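Local structure of thermostable monoacylglycerol lipase (Bacillus, 4LHE) at residues 56-61 and 71-76; 191-196 and 219-224; 111-116 and 184-189; 12-17 and 35-40; 99-104 and 120-125. The protein hydrolyses monoacylglycerols to free fatty acid and glycerol, as a thermostable serine hydrolase of the alpha/beta hydrolase fold. All coordinates share one frame; numbering follows the deposited sequence.

Contact 1: 56-61 and 71-76; sequences KGHGTH and HDWVAS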
# COMPACT_ATOMS: atom_id res chain seq x y z
N LYS A 56 9.80 7.44 0.01
CA LYS A 56 11.01 7.95 0.66
C LYS A 56 11.44 7.08 1.85
O LYS A 56 10.61 6.71 2.69
CB LYS A 56 10.85 9.40 1.11
CG LYS A 56 12.20 10.04 1.47
CD LYS A 56 12.08 11.51 1.81
CE LYS A 56 13.46 12.17 1.76
NZ LYS A 56 13.46 13.57 2.27
N GLY A 57 12.72 6.73 1.89
CA GLY A 57 13.26 5.99 3.02
C GLY A 57 13.15 4.48 2.83
O GLY A 57 13.66 3.71 3.65
N HIS A 58 12.47 4.07 1.76
CA HIS A 58 12.25 2.66 1.47
C HIS A 58 13.15 2.19 0.32
O HIS A 58 13.51 2.97 -0.57
CB HIS A 58 10.77 2.42 1.13
CG HIS A 58 9.86 2.66 2.29
ND1 HIS A 58 9.63 3.91 2.80
CD2 HIS A 58 9.14 1.80 3.06
CE1 HIS A 58 8.79 3.82 3.82
NE2 HIS A 58 8.48 2.55 4.00
N GLY A 59 13.52 0.91 0.36
CA GLY A 59 14.33 0.36 -0.71
C GLY A 59 15.77 0.85 -0.72
O GLY A 59 16.45 0.75 -1.74
N THR A 60 16.22 1.40 0.40
CA THR A 60 17.62 1.79 0.55
C THR A 60 18.25 1.10 1.76
O THR A 60 18.89 0.05 1.63
CB THR A 60 17.79 3.32 0.64
OG1 THR A 60 17.01 3.84 1.72
CG2 THR A 60 17.32 3.98 -0.66
N HIS A 61 18.02 1.67 2.94
CA HIS A 61 18.62 1.19 4.19
C HIS A 61 17.70 1.63 5.34
O HIS A 61 16.97 2.61 5.19
CB HIS A 61 20.03 1.80 4.33
CG HIS A 61 20.82 1.27 5.48
ND1 HIS A 61 20.52 1.57 6.79
CD2 HIS A 61 21.93 0.49 5.52
CE1 HIS A 61 21.40 0.98 7.59
NE2 HIS A 61 22.27 0.32 6.84
N HIS A 71 4.72 12.11 6.79
CA HIS A 71 4.57 13.22 5.85
C HIS A 71 5.43 13.04 4.60
O HIS A 71 5.02 13.43 3.49
CB HIS A 71 4.85 14.56 6.54
CG HIS A 71 3.89 14.89 7.65
ND1 HIS A 71 2.53 14.94 7.46
CD2 HIS A 71 4.11 15.19 8.95
CE1 HIS A 71 1.94 15.24 8.61
NE2 HIS A 71 2.87 15.39 9.53
N ASP A 72 6.61 12.44 4.76
CA ASP A 72 7.46 12.13 3.61
C ASP A 72 6.82 11.08 2.69
O ASP A 72 6.89 11.19 1.46
CB ASP A 72 8.85 11.65 4.07
CG ASP A 72 9.67 12.75 4.76
OD1 ASP A 72 9.60 13.92 4.33
OD2 ASP A 72 10.41 12.43 5.72
N TRP A 73 6.21 10.06 3.29
CA TRP A 73 5.60 8.96 2.55
C TRP A 73 4.38 9.46 1.80
O TRP A 73 4.18 9.13 0.63
CB TRP A 73 5.22 7.81 3.50
CG TRP A 73 6.36 7.38 4.38
CD1 TRP A 73 7.70 7.46 4.09
CD2 TRP A 73 6.27 6.82 5.70
NE1 TRP A 73 8.44 6.98 5.15
CE2 TRP A 73 7.58 6.59 6.15
CE3 TRP A 73 5.20 6.50 6.54
CZ2 TRP A 73 7.85 6.03 7.40
CZ3 TRP A 73 5.48 5.96 7.80
CH2 TRP A 73 6.79 5.74 8.21
N VAL A 74 3.57 10.27 2.48
CA VAL A 74 2.45 10.95 1.83
C VAL A 74 2.93 11.79 0.65
O VAL A 74 2.31 11.79 -0.42
CB VAL A 74 1.64 11.82 2.82
CG1 VAL A 74 0.70 12.78 2.07
CG2 VAL A 74 0.85 10.92 3.74
N ALA A 75 4.04 12.50 0.85
CA ALA A 75 4.58 13.32 -0.22
C ALA A 75 4.97 12.45 -1.43
O ALA A 75 4.70 12.83 -2.56
CB ALA A 75 5.75 14.15 0.26
N SER A 76 5.59 11.29 -1.19
CA SER A 76 5.97 10.38 -2.28
C SER A 76 4.75 9.96 -3.07
O SER A 76 4.79 9.91 -4.29
CB SER A 76 6.63 9.11 -1.74
OG SER A 76 7.86 9.39 -1.12

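Contact 2: 191-196 and 219-224; sequences FVSDED and VRLRNS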
# COMPACT_ATOMS: atom_id res chain seq x y z
N PHE A 191 -9.66 -5.96 -0.86
CA PHE A 191 -9.07 -7.29 -0.68
C PHE A 191 -8.62 -7.56 0.75
O PHE A 191 -8.04 -6.69 1.40
CB PHE A 191 -7.87 -7.48 -1.61
CG PHE A 191 -8.24 -7.56 -3.07
CD1 PHE A 191 -8.86 -8.70 -3.58
CD2 PHE A 191 -7.95 -6.51 -3.94
CE1 PHE A 191 -9.20 -8.77 -4.93
CE2 PHE A 191 -8.28 -6.59 -5.28
CZ PHE A 191 -8.90 -7.71 -5.78
N VAL A 192 -8.84 -8.78 1.21
CA VAL A 192 -8.38 -9.17 2.54
C VAL A 192 -7.98 -10.64 2.56
O VAL A 192 -8.70 -11.51 2.07
CB VAL A 192 -9.44 -8.87 3.63
CG1 VAL A 192 -10.76 -9.58 3.31
CG2 VAL A 192 -8.92 -9.27 5.00
N SER A 193 -6.78 -10.89 3.07
CA SER A 193 -6.29 -12.25 3.18
C SER A 193 -6.84 -12.84 4.47
O SER A 193 -6.63 -12.26 5.55
CB SER A 193 -4.76 -12.26 3.18
OG SER A 193 -4.24 -11.91 1.91
N ASP A 194 -7.57 -13.95 4.35
CA ASP A 194 -8.12 -14.66 5.52
C ASP A 194 -7.02 -14.89 6.53
O ASP A 194 -7.19 -14.65 7.72
CB ASP A 194 -8.68 -16.03 5.12
CG ASP A 194 -9.98 -15.94 4.36
OD1 ASP A 194 -10.67 -14.91 4.48
OD2 ASP A 194 -10.31 -16.90 3.63
N GLU A 195 -5.87 -15.35 6.03
CA GLU A 195 -4.76 -15.71 6.89
C GLU A 195 -3.66 -14.65 6.94
O GLU A 195 -2.47 -14.99 6.99
CB GLU A 195 -4.20 -17.08 6.50
CG GLU A 195 -5.23 -18.22 6.60
CD GLU A 195 -4.62 -19.61 6.37
OE1 GLU A 195 -3.78 -20.04 7.20
OE2 GLU A 195 -4.98 -20.27 5.37
N ASP A 196 -4.04 -13.37 6.92
CA ASP A 196 -3.10 -12.30 7.23
C ASP A 196 -2.71 -12.42 8.70
O ASP A 196 -3.59 -12.43 9.56
CB ASP A 196 -3.76 -10.93 6.99
CG ASP A 196 -2.76 -9.79 6.92
OD1 ASP A 196 -1.86 -9.73 7.79
OD2 ASP A 196 -2.86 -8.93 6.00
N VAL A 219 -13.52 -8.52 -0.94
CA VAL A 219 -13.12 -9.76 -1.60
C VAL A 219 -12.11 -10.51 -0.74
O VAL A 219 -11.03 -9.99 -0.40
CB VAL A 219 -12.60 -9.49 -3.04
CG1 VAL A 219 -12.06 -10.75 -3.68
CG2 VAL A 219 -13.73 -8.91 -3.89
N ARG A 220 -12.47 -11.74 -0.37
CA ARG A 220 -11.63 -12.59 0.46
C ARG A 220 -10.61 -13.38 -0.36
O ARG A 220 -10.94 -13.96 -1.40
CB ARG A 220 -12.49 -13.54 1.31
CG ARG A 220 -13.44 -12.83 2.27
CD ARG A 220 -13.48 -13.53 3.63
NE ARG A 220 -13.40 -12.57 4.74
CZ ARG A 220 -12.29 -12.28 5.43
NH1 ARG A 220 -11.13 -12.88 5.14
NH2 ARG A 220 -12.34 -11.39 6.42
N LEU A 221 -9.36 -13.36 0.11
CA LEU A 221 -8.27 -14.07 -0.53
C LEU A 221 -7.95 -15.29 0.32
O LEU A 221 -7.47 -15.16 1.45
CB LEU A 221 -7.04 -13.16 -0.66
CG LEU A 221 -7.25 -11.89 -1.49
CD1 LEU A 221 -6.00 -10.99 -1.49
CD2 LEU A 221 -7.66 -12.25 -2.93
N ARG A 222 -8.19 -16.47 -0.24
CA ARG A 222 -8.18 -17.70 0.56
C ARG A 222 -6.85 -18.46 0.60
O ARG A 222 -6.64 -19.29 1.50
CB ARG A 222 -9.30 -18.64 0.10
CG ARG A 222 -10.47 -18.69 1.06
CD ARG A 222 -11.80 -18.20 0.48
NE ARG A 222 -12.67 -17.79 1.58
CZ ARG A 222 -13.98 -17.56 1.49
NH1 ARG A 222 -14.61 -17.70 0.33
NH2 ARG A 222 -14.65 -17.18 2.57
N ASN A 223 -5.96 -18.17 -0.34
CA ASN A 223 -4.68 -18.90 -0.42
C ASN A 223 -3.46 -17.98 -0.24
O ASN A 223 -2.40 -18.25 -0.80
CB ASN A 223 -4.58 -19.65 -1.76
CG ASN A 223 -3.62 -20.83 -1.71
OD1 ASN A 223 -3.22 -21.29 -0.63
ND2 ASN A 223 -3.24 -21.34 -2.88
N SER A 224 -3.61 -16.92 0.54
CA SER A 224 -2.53 -15.95 0.68
C SER A 224 -2.39 -15.48 2.11
O SER A 224 -3.38 -15.34 2.82
CB SER A 224 -2.78 -14.72 -0.19
OG SER A 224 -2.74 -15.05 -1.56
O HOH W 1 -5.90 -16.57 3.04

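Contact 3: 111-116 and 184-189; sequences PDICGI and IVCPAL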
# COMPACT_ATOMS: atom_id res chain seq x y z
N PRO A 111 -11.24 13.49 -3.87
CA PRO A 111 -12.33 12.70 -4.48
C PRO A 111 -12.50 12.79 -6.02
O PRO A 111 -13.49 12.28 -6.55
CB PRO A 111 -13.59 13.18 -3.73
CG PRO A 111 -13.17 14.39 -2.95
CD PRO A 111 -11.71 14.24 -2.69
N ASP A 112 -11.55 13.39 -6.73
CA ASP A 112 -11.54 13.22 -8.18
C ASP A 112 -11.09 11.79 -8.54
O ASP A 112 -11.25 11.33 -9.67
CB ASP A 112 -10.64 14.26 -8.86
CG ASP A 112 -9.17 14.09 -8.50
OD1 ASP A 112 -8.71 14.80 -7.58
OD2 ASP A 112 -8.49 13.24 -9.12
N ILE A 113 -10.54 11.09 -7.56
CA ILE A 113 -10.13 9.70 -7.73
C ILE A 113 -11.33 8.82 -8.10
O ILE A 113 -12.35 8.83 -7.40
CB ILE A 113 -9.38 9.19 -6.47
CG1 ILE A 113 -8.00 9.84 -6.39
CG2 ILE A 113 -9.21 7.68 -6.50
CD1 ILE A 113 -7.16 9.38 -5.18
N CYS A 114 -11.22 8.09 -9.20
CA CYS A 114 -12.37 7.34 -9.70
C CYS A 114 -12.56 5.99 -9.00
O CYS A 114 -13.57 5.33 -9.23
CB CYS A 114 -12.27 7.16 -11.21
SG CYS A 114 -12.53 8.71 -12.15
N GLY A 115 -11.62 5.59 -8.15
CA GLY A 115 -11.77 4.33 -7.43
C GLY A 115 -10.53 3.89 -6.69
O GLY A 115 -9.41 4.29 -7.04
N ILE A 116 -10.70 3.05 -5.66
CA ILE A 116 -9.57 2.55 -4.89
C ILE A 116 -9.59 1.05 -4.68
O ILE A 116 -10.65 0.44 -4.55
CB ILE A 116 -9.42 3.25 -3.52
CG1 ILE A 116 -10.71 3.14 -2.70
CG2 ILE A 116 -8.98 4.71 -3.71
CD1 ILE A 116 -10.60 3.83 -1.35
N ILE A 184 -14.14 9.55 1.98
CA ILE A 184 -14.00 8.72 0.78
C ILE A 184 -15.36 8.39 0.16
O ILE A 184 -16.19 7.75 0.80
CB ILE A 184 -13.26 7.40 1.08
CG1 ILE A 184 -11.85 7.68 1.62
CG2 ILE A 184 -13.14 6.57 -0.18
CD1 ILE A 184 -11.08 6.41 2.03
N VAL A 185 -15.59 8.82 -1.08
CA VAL A 185 -16.85 8.51 -1.75
C VAL A 185 -16.73 7.73 -3.07
O VAL A 185 -17.76 7.42 -3.70
CB VAL A 185 -17.69 9.80 -2.00
CG1 VAL A 185 -17.89 10.59 -0.71
CG2 VAL A 185 -17.02 10.65 -3.05
N CYS A 186 -15.51 7.39 -3.49
CA CYS A 186 -15.34 6.71 -4.78
C CYS A 186 -15.56 5.22 -4.61
O CYS A 186 -15.53 4.71 -3.48
CB CYS A 186 -13.95 7.00 -5.35
SG CYS A 186 -12.61 6.35 -4.34
N PRO A 187 -15.84 4.50 -5.72
CA PRO A 187 -15.97 3.04 -5.66
C PRO A 187 -14.80 2.36 -4.94
O PRO A 187 -13.64 2.74 -5.13
CB PRO A 187 -16.00 2.64 -7.14
CG PRO A 187 -16.69 3.79 -7.80
CD PRO A 187 -16.16 5.02 -7.07
N ALA A 188 -15.10 1.36 -4.13
CA ALA A 188 -14.04 0.67 -3.39
C ALA A 188 -14.09 -0.85 -3.58
O ALA A 188 -15.16 -1.45 -3.53
CB ALA A 188 -14.11 1.05 -1.90
N LEU A 189 -12.93 -1.44 -3.85
CA LEU A 189 -12.79 -2.89 -3.95
C LEU A 189 -11.75 -3.28 -2.90
O LEU A 189 -10.58 -2.90 -3.00
CB LEU A 189 -12.30 -3.29 -5.35
CG LEU A 189 -11.96 -4.77 -5.58
CD1 LEU A 189 -13.20 -5.62 -5.38
CD2 LEU A 189 -11.36 -5.05 -6.96

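Contact 4: 12-17 and 35-40; sequences EPFYAE and SMRPLA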
# COMPACT_ATOMS: atom_id res chain seq x y z
N GLU A 12 13.60 -0.42 -7.60
CA GLU A 12 13.43 0.78 -8.42
C GLU A 12 11.95 1.04 -8.69
O GLU A 12 11.16 0.10 -8.88
CB GLU A 12 14.18 0.63 -9.75
CG GLU A 12 15.67 0.32 -9.63
CD GLU A 12 15.95 -1.17 -9.44
OE1 GLU A 12 14.98 -1.95 -9.34
OE2 GLU A 12 17.15 -1.55 -9.39
N PRO A 13 11.56 2.32 -8.73
CA PRO A 13 10.19 2.64 -9.15
C PRO A 13 9.93 2.26 -10.61
O PRO A 13 10.86 1.95 -11.35
CB PRO A 13 10.12 4.16 -8.95
CG PRO A 13 11.56 4.63 -9.07
CD PRO A 13 12.36 3.53 -8.43
N PHE A 14 8.66 2.28 -11.02
CA PHE A 14 8.26 1.85 -12.35
C PHE A 14 7.21 2.81 -12.89
O PHE A 14 6.17 3.02 -12.27
CB PHE A 14 7.74 0.40 -12.31
CG PHE A 14 7.09 -0.06 -13.60
CD1 PHE A 14 7.83 -0.25 -14.75
CD2 PHE A 14 5.72 -0.31 -13.64
CE1 PHE A 14 7.22 -0.68 -15.92
CE2 PHE A 14 5.12 -0.73 -14.82
CZ PHE A 14 5.86 -0.91 -15.95
N TYR A 15 7.51 3.42 -14.05
CA TYR A 15 6.57 4.29 -14.73
C TYR A 15 6.31 3.78 -16.15
O TYR A 15 7.23 3.32 -16.83
CB TYR A 15 7.11 5.73 -14.80
CG TYR A 15 7.48 6.31 -13.45
CD1 TYR A 15 6.58 7.11 -12.76
CD2 TYR A 15 8.72 6.06 -12.88
CE1 TYR A 15 6.90 7.65 -11.52
CE2 TYR A 15 9.06 6.60 -11.64
CZ TYR A 15 8.13 7.38 -10.97
OH TYR A 15 8.45 7.92 -9.75
N ALA A 16 5.06 3.87 -16.60
CA ALA A 16 4.72 3.52 -17.98
C ALA A 16 3.53 4.32 -18.46
O ALA A 16 2.47 4.33 -17.81
CB ALA A 16 4.45 2.03 -18.13
N GLU A 17 3.71 4.99 -19.60
CA GLU A 17 2.68 5.83 -20.19
C GLU A 17 1.92 5.31 -21.40
O GLU A 17 2.41 5.36 -22.52
CB GLU A 17 3.29 7.11 -20.75
CG GLU A 17 4.09 7.89 -19.75
CD GLU A 17 4.11 9.38 -20.07
OE1 GLU A 17 3.25 9.82 -20.87
OE2 GLU A 17 4.98 10.09 -19.53
N SER A 35 7.14 -5.56 -4.26
CA SER A 35 5.87 -6.20 -3.90
C SER A 35 4.71 -5.80 -4.84
O SER A 35 3.73 -6.56 -4.99
CB SER A 35 5.52 -5.86 -2.45
OG SER A 35 5.15 -4.49 -2.34
N MET A 36 4.81 -4.64 -5.48
CA MET A 36 3.72 -4.18 -6.35
C MET A 36 4.00 -4.32 -7.85
O MET A 36 3.10 -4.15 -8.65
CB MET A 36 3.35 -2.71 -6.06
CG MET A 36 2.92 -2.43 -4.62
SD MET A 36 1.44 -3.33 -4.12
CE MET A 36 0.14 -2.36 -4.87
N ARG A 37 5.24 -4.64 -8.23
CA ARG A 37 5.61 -4.70 -9.64
C ARG A 37 4.82 -5.69 -10.52
O ARG A 37 4.56 -5.40 -11.70
CB ARG A 37 7.12 -4.95 -9.79
CG ARG A 37 7.61 -4.90 -11.25
CD ARG A 37 9.13 -5.08 -11.37
NE ARG A 37 9.81 -4.37 -10.30
CZ ARG A 37 10.26 -3.12 -10.37
NH1 ARG A 37 10.12 -2.43 -11.49
NH2 ARG A 37 10.86 -2.57 -9.30
N PRO A 38 4.45 -6.87 -9.99
CA PRO A 38 3.72 -7.73 -10.93
C PRO A 38 2.35 -7.17 -11.28
O PRO A 38 1.89 -7.36 -12.41
CB PRO A 38 3.57 -9.05 -10.17
CG PRO A 38 4.76 -9.09 -9.29
CD PRO A 38 4.98 -7.63 -8.85
N LEU A 39 1.70 -6.50 -10.34
CA LEU A 39 0.46 -5.80 -10.63
C LEU A 39 0.70 -4.68 -11.65
O LEU A 39 -0.00 -4.59 -12.66
CB LEU A 39 -0.16 -5.21 -9.34
CG LEU A 39 -1.01 -6.13 -8.48
CD1 LEU A 39 -0.23 -7.33 -8.00
CD2 LEU A 39 -1.56 -5.36 -7.27
N ALA A 40 1.69 -3.83 -11.37
CA ALA A 40 1.98 -2.68 -12.23
C ALA A 40 2.24 -3.11 -13.68
O ALA A 40 1.71 -2.51 -14.63
CB ALA A 40 3.17 -1.93 -11.69

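Contact 5: 99-104 and 120-125; sequences GGTLTL and NAAVDI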
# COMPACT_ATOMS: atom_id res chain seq x y z
N GLY A 99 0.49 0.71 2.09
CA GLY A 99 0.18 1.31 0.79
C GLY A 99 -1.33 1.41 0.65
O GLY A 99 -1.86 2.29 -0.06
N GLY A 100 -2.02 0.50 1.33
CA GLY A 100 -3.48 0.56 1.40
C GLY A 100 -3.96 1.68 2.31
O GLY A 100 -4.99 2.30 2.05
N THR A 101 -3.21 1.94 3.37
CA THR A 101 -3.53 3.06 4.24
C THR A 101 -3.36 4.37 3.45
O THR A 101 -4.17 5.30 3.56
CB THR A 101 -2.62 3.08 5.48
OG1 THR A 101 -2.68 1.81 6.13
CG2 THR A 101 -3.06 4.17 6.44
N LEU A 102 -2.30 4.42 2.65
CA LEU A 102 -1.94 5.62 1.90
C LEU A 102 -2.88 5.82 0.74
O LEU A 102 -3.06 6.95 0.27
CB LEU A 102 -0.51 5.50 1.39
CG LEU A 102 0.54 5.74 2.48
CD1 LEU A 102 1.89 5.27 2.01
CD2 LEU A 102 0.56 7.25 2.80
N THR A 103 -3.46 4.72 0.27
CA THR A 103 -4.47 4.75 -0.78
C THR A 103 -5.75 5.38 -0.21
O THR A 103 -6.35 6.26 -0.83
CB THR A 103 -4.76 3.34 -1.31
OG1 THR A 103 -3.63 2.88 -2.05
CG2 THR A 103 -6.00 3.34 -2.22
N LEU A 104 -6.16 4.90 0.97
CA LEU A 104 -7.31 5.46 1.66
C LEU A 104 -7.09 6.93 1.92
O LEU A 104 -7.97 7.75 1.67
CB LEU A 104 -7.51 4.74 2.99
CG LEU A 104 -7.88 3.26 2.83
CD1 LEU A 104 -7.60 2.53 4.13
CD2 LEU A 104 -9.36 3.10 2.43
N ASN A 120 -5.25 -5.68 2.06
CA ASN A 120 -4.77 -5.83 3.44
C ASN A 120 -4.37 -4.50 4.09
O ASN A 120 -3.39 -4.44 4.86
CB ASN A 120 -3.63 -6.85 3.52
CG ASN A 120 -4.10 -8.28 3.33
OD1 ASN A 120 -5.26 -8.61 3.62
ND2 ASN A 120 -3.21 -9.13 2.85
N ALA A 121 -5.11 -3.45 3.78
CA ALA A 121 -4.85 -2.10 4.28
C ALA A 121 -4.93 -2.05 5.80
O ALA A 121 -5.79 -2.69 6.41
CB ALA A 121 -5.81 -1.10 3.67
N ALA A 122 -4.01 -1.29 6.39
CA ALA A 122 -3.88 -1.16 7.84
C ALA A 122 -4.51 0.14 8.33
O ALA A 122 -4.13 1.23 7.89
CB ALA A 122 -2.40 -1.20 8.22
N VAL A 123 -5.46 0.02 9.26
CA VAL A 123 -6.23 1.17 9.76
C VAL A 123 -6.28 1.23 11.29
O VAL A 123 -6.36 2.31 11.89
CB VAL A 123 -7.64 1.19 9.11
CG1 VAL A 123 -8.70 1.63 10.09
CG2 VAL A 123 -7.65 2.07 7.85
N ASP A 124 -6.20 0.06 11.93
CA ASP A 124 -6.17 -0.01 13.39
C ASP A 124 -5.40 -1.25 13.87
O ASP A 124 -5.97 -2.34 13.98
CB ASP A 124 -7.61 -0.03 13.93
CG ASP A 124 -7.67 -0.17 15.45
OD1 ASP A 124 -6.81 0.40 16.15
OD2 ASP A 124 -8.61 -0.85 15.94
N ILE A 125 -4.10 -1.10 14.14
CA ILE A 125 -3.29 -2.23 14.61
C ILE A 125 -3.06 -2.19 16.12
O ILE A 125 -2.31 -1.35 16.62
CB ILE A 125 -1.91 -2.32 13.92
CG1 ILE A 125 -2.05 -2.36 12.39
CG2 ILE A 125 -1.15 -3.55 14.41
CD1 ILE A 125 -0.76 -2.79 11.69

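Contact 1: 56-61 and 71-76
A buried loop-to-helix contact joins K56 and H58, in the loop that follows strand 49-52, to D72, W73 and S76 on helix 70-87. The polar tie is the backbone N of K56, which donates to the OG of S76 at 3.0 Å with an N-H...O angle of 163°. H58 and W73 form an edge-to-face pair: the CE1 corner of H58 points at one face of the indole and lies 3.4 Å from NE1 of W73, toward the rim of the ring, with the two planes at 80°. Within the loop, ND1 of H58 donates to the O of K56 at 3.0 Å from above the carbonyl plane, which, with a weak bond from NE2 to O of F29, helps to set the rotation of the imidazole. In this alpha/beta hydrolase fold the loop thus rests on a helix beside the central sheet, and W73 also packs on M98 of helix 98-109. K56 runs out extended, its CG anti to the backbone N (chi1 -166°), and lays CD 3.9 Å from CB of D72. Its NZ stays 4.4 Å from OD1 of D72, beyond salt-bridge range, while OD2 of D72 accepts a hydrogen bond from the backbone N of T69.

Contact 2: 191-196 and 219-224
F191 and V219, V192 and R220, and S193 and L221 pair as parallel strands at the edge of the central sheet. The tight part is this ladder: V192 N donates to V219 O at 3.0 Å, L221 N to V192 O at 2.8 Å, and D194 N to L221 O at 3.1 Å. On the face that carries F191, V219 and L221, CE1 of F191 lies 3.7 Å from CG1 of V219, and the ring continues onto CD2 of L221; helix 234-247 packs on the same side. The strands belong to a beta-alpha-beta unit with helix 202-210 as the connection. On the face of V192 and R220, the arginine bends at chi2 and chi3, bringing its guanidinium over V192, whose CG1 sits 3.7 Å above the plane near its centre.

The loose, solvent side lies at the strand ends, where R222 and E195 are exposed and D194 partly so. NE of R222 reaches OD2 of D194 on the syn side at 3.3 Å. A water bridges S224 O and E195 N where the strands part, and gives L221 O a second donor beside D194 N. The bond from R222, with R220 close by though its exact place is doubtful, would probably help to hold the D194 carboxylate negative, just before D196, the probable acid of a Ser-His-Asp triad.

Contact 3: 111-116 and 184-189
I116 holds CG1 between its backbone N and carbonyl carbon (chi1 55°), and the extended chain beyond then carries CD1 across to CG2 of I184, 3.9 Å away; CG2 of I116 lies instead beside its own backbone N, 4.0 Å from SG of C186. C186 adopts a similar first torsion (chi1 64°), which sets its sulfur against the 111-116 backbone, 3.8 Å from CA of G115. The two residues therefore bring their side chains together across the start of two neighbouring strands.

The backbones are joined where strands 115-119 and 188-193 begin, at a single bridge between I116 and A188. I116 N donates to P187 O at 3.0 Å and L189 N donates to I116 O at 3.0 Å, both nearly straight, so both groups of I116 bond to residues flanking A188. The latter residue touches CG1 of I116 with its CB at 4.1 Å. Before the bridge the chains meet without pairing: CB of C186 is 3.2 Å from O of I113, and the P187 ring sets CD 3.4 Å from O of C114. These are interior parallel strands of the central sheet. Helix 98-109 packs on I116 and I184, whereas helix 234-247 touches P187 and L189.

Chemically the contact is almost wholly apolar between side chains, with directional bonding confined to two amide bonds; alignment of the strands thus rests on the backbone, and burial of isoleucine, alanine and the C186 thiol supplies the packing.

Contact 4: 12-17 and 35-40
The NH2 of R37 donates to the backbone O of E12 at 2.7 Å, the shortest polar bond of this contact. Its N-H...O angle is 152°, and the nitrogen approaches in the carbonyl plane of E12, while the oxygen is tilted somewhat from the guanidinium plane. The same nitrogen also donates to the O of G10, so one end of the arginine links two carbonyls of the N-terminal loop.

R37 reaches them from the first turn of helix 37-45. Its CG is anti to the backbone N and chi2 is extended, but a bend at chi3 (-39°) swings the guanidinium around toward the loop. The other terminal nitrogen, NH1, then comes to 3.8 Å from CB of F14. With the E12 carboxylate the relation is only electrostatic: OE1 is 4.2 Å from NH2 of R37, the two flat groups are turned 69° apart, and no N-H points at that oxygen. Any attraction between the charges is therefore likely to supplement the carbonyl bond.

One turn further along the helix the contact becomes apolar. F14 swings its ring toward the helix, and CD2 meets CB of A40 at 3.6 Å. Both residues also rest on V50 of strand 49-52, which lies next to 14-16 in the sheet.

F14 pairs through its backbone with L52 of strand 49-52, to which 14-16 runs antiparallel as the outermost strand. The arrangement is that of a helix laid on one face of the central sheet near its outermost strand 14-16, as in alpha/beta hydrolases.

Contact 5: 99-104 and 120-125
Helix 98-109, which follows the probable nucleophile elbow of this alpha/beta hydrolase, packs here against the loop that leaves strand 115-119. The pattern G95-S97-G99 fits the GxSxG signature of the elbow, so the helix starts next to the likely catalytic serine, S97, and the A122 side chain touches the putative triad. G100 and A121 bring the backbones together, their CA atoms 4.2 Å apart. This close approach is made at a glycine, with the methyl of A121 set directly against the helix backbone, its CB 3.6 Å from C of G100.

One turn on, CD1 of L104 is 4.1 Å from CB of A121 and 3.7 Å from CG2 of V123, the L104 and V123 side chains crossing at about a right angle. I207 of helix 202-210 touches all three of these side chains.

Inside the helix, T103 N and T103 OG1 both donate to O of G99, at 2.9 and 2.7 Å, arriving from opposite faces of its carbonyl plane. The polar link across the contact comes from T101, whose OG1 stands anti to its own carbonyl carbon (chi1 -53°) and donates to O of A122; the modelled 2.4 Å is very short, so its exact length is doubtful.

Along the chain contact 4 closes first, then contact 1; contacts 5 and 3 interleave, and contact 2 comes last. Contacts 2, 3 and 4 all reach the central sheet. Contacts 2 and 3 share strand 188-193, their centres about 22 Å apart, and touch through V219 and L189. Contact 4 lies at the edge strand opposite that of contact 2. Contact 5 is nearest the chain centre and links its neighbours: L102 meets V74 of contact 1, L104 and T103 meet I184 and I116 of contact 3, and N120 probably bonds to S193 and F191 of contact 2. The helix after the probable nucleophile elbow and the loop holding D196, the probable acid, are thus joined through 120-125, while the centres of contacts 1 and 2 lie about 27 Å apart.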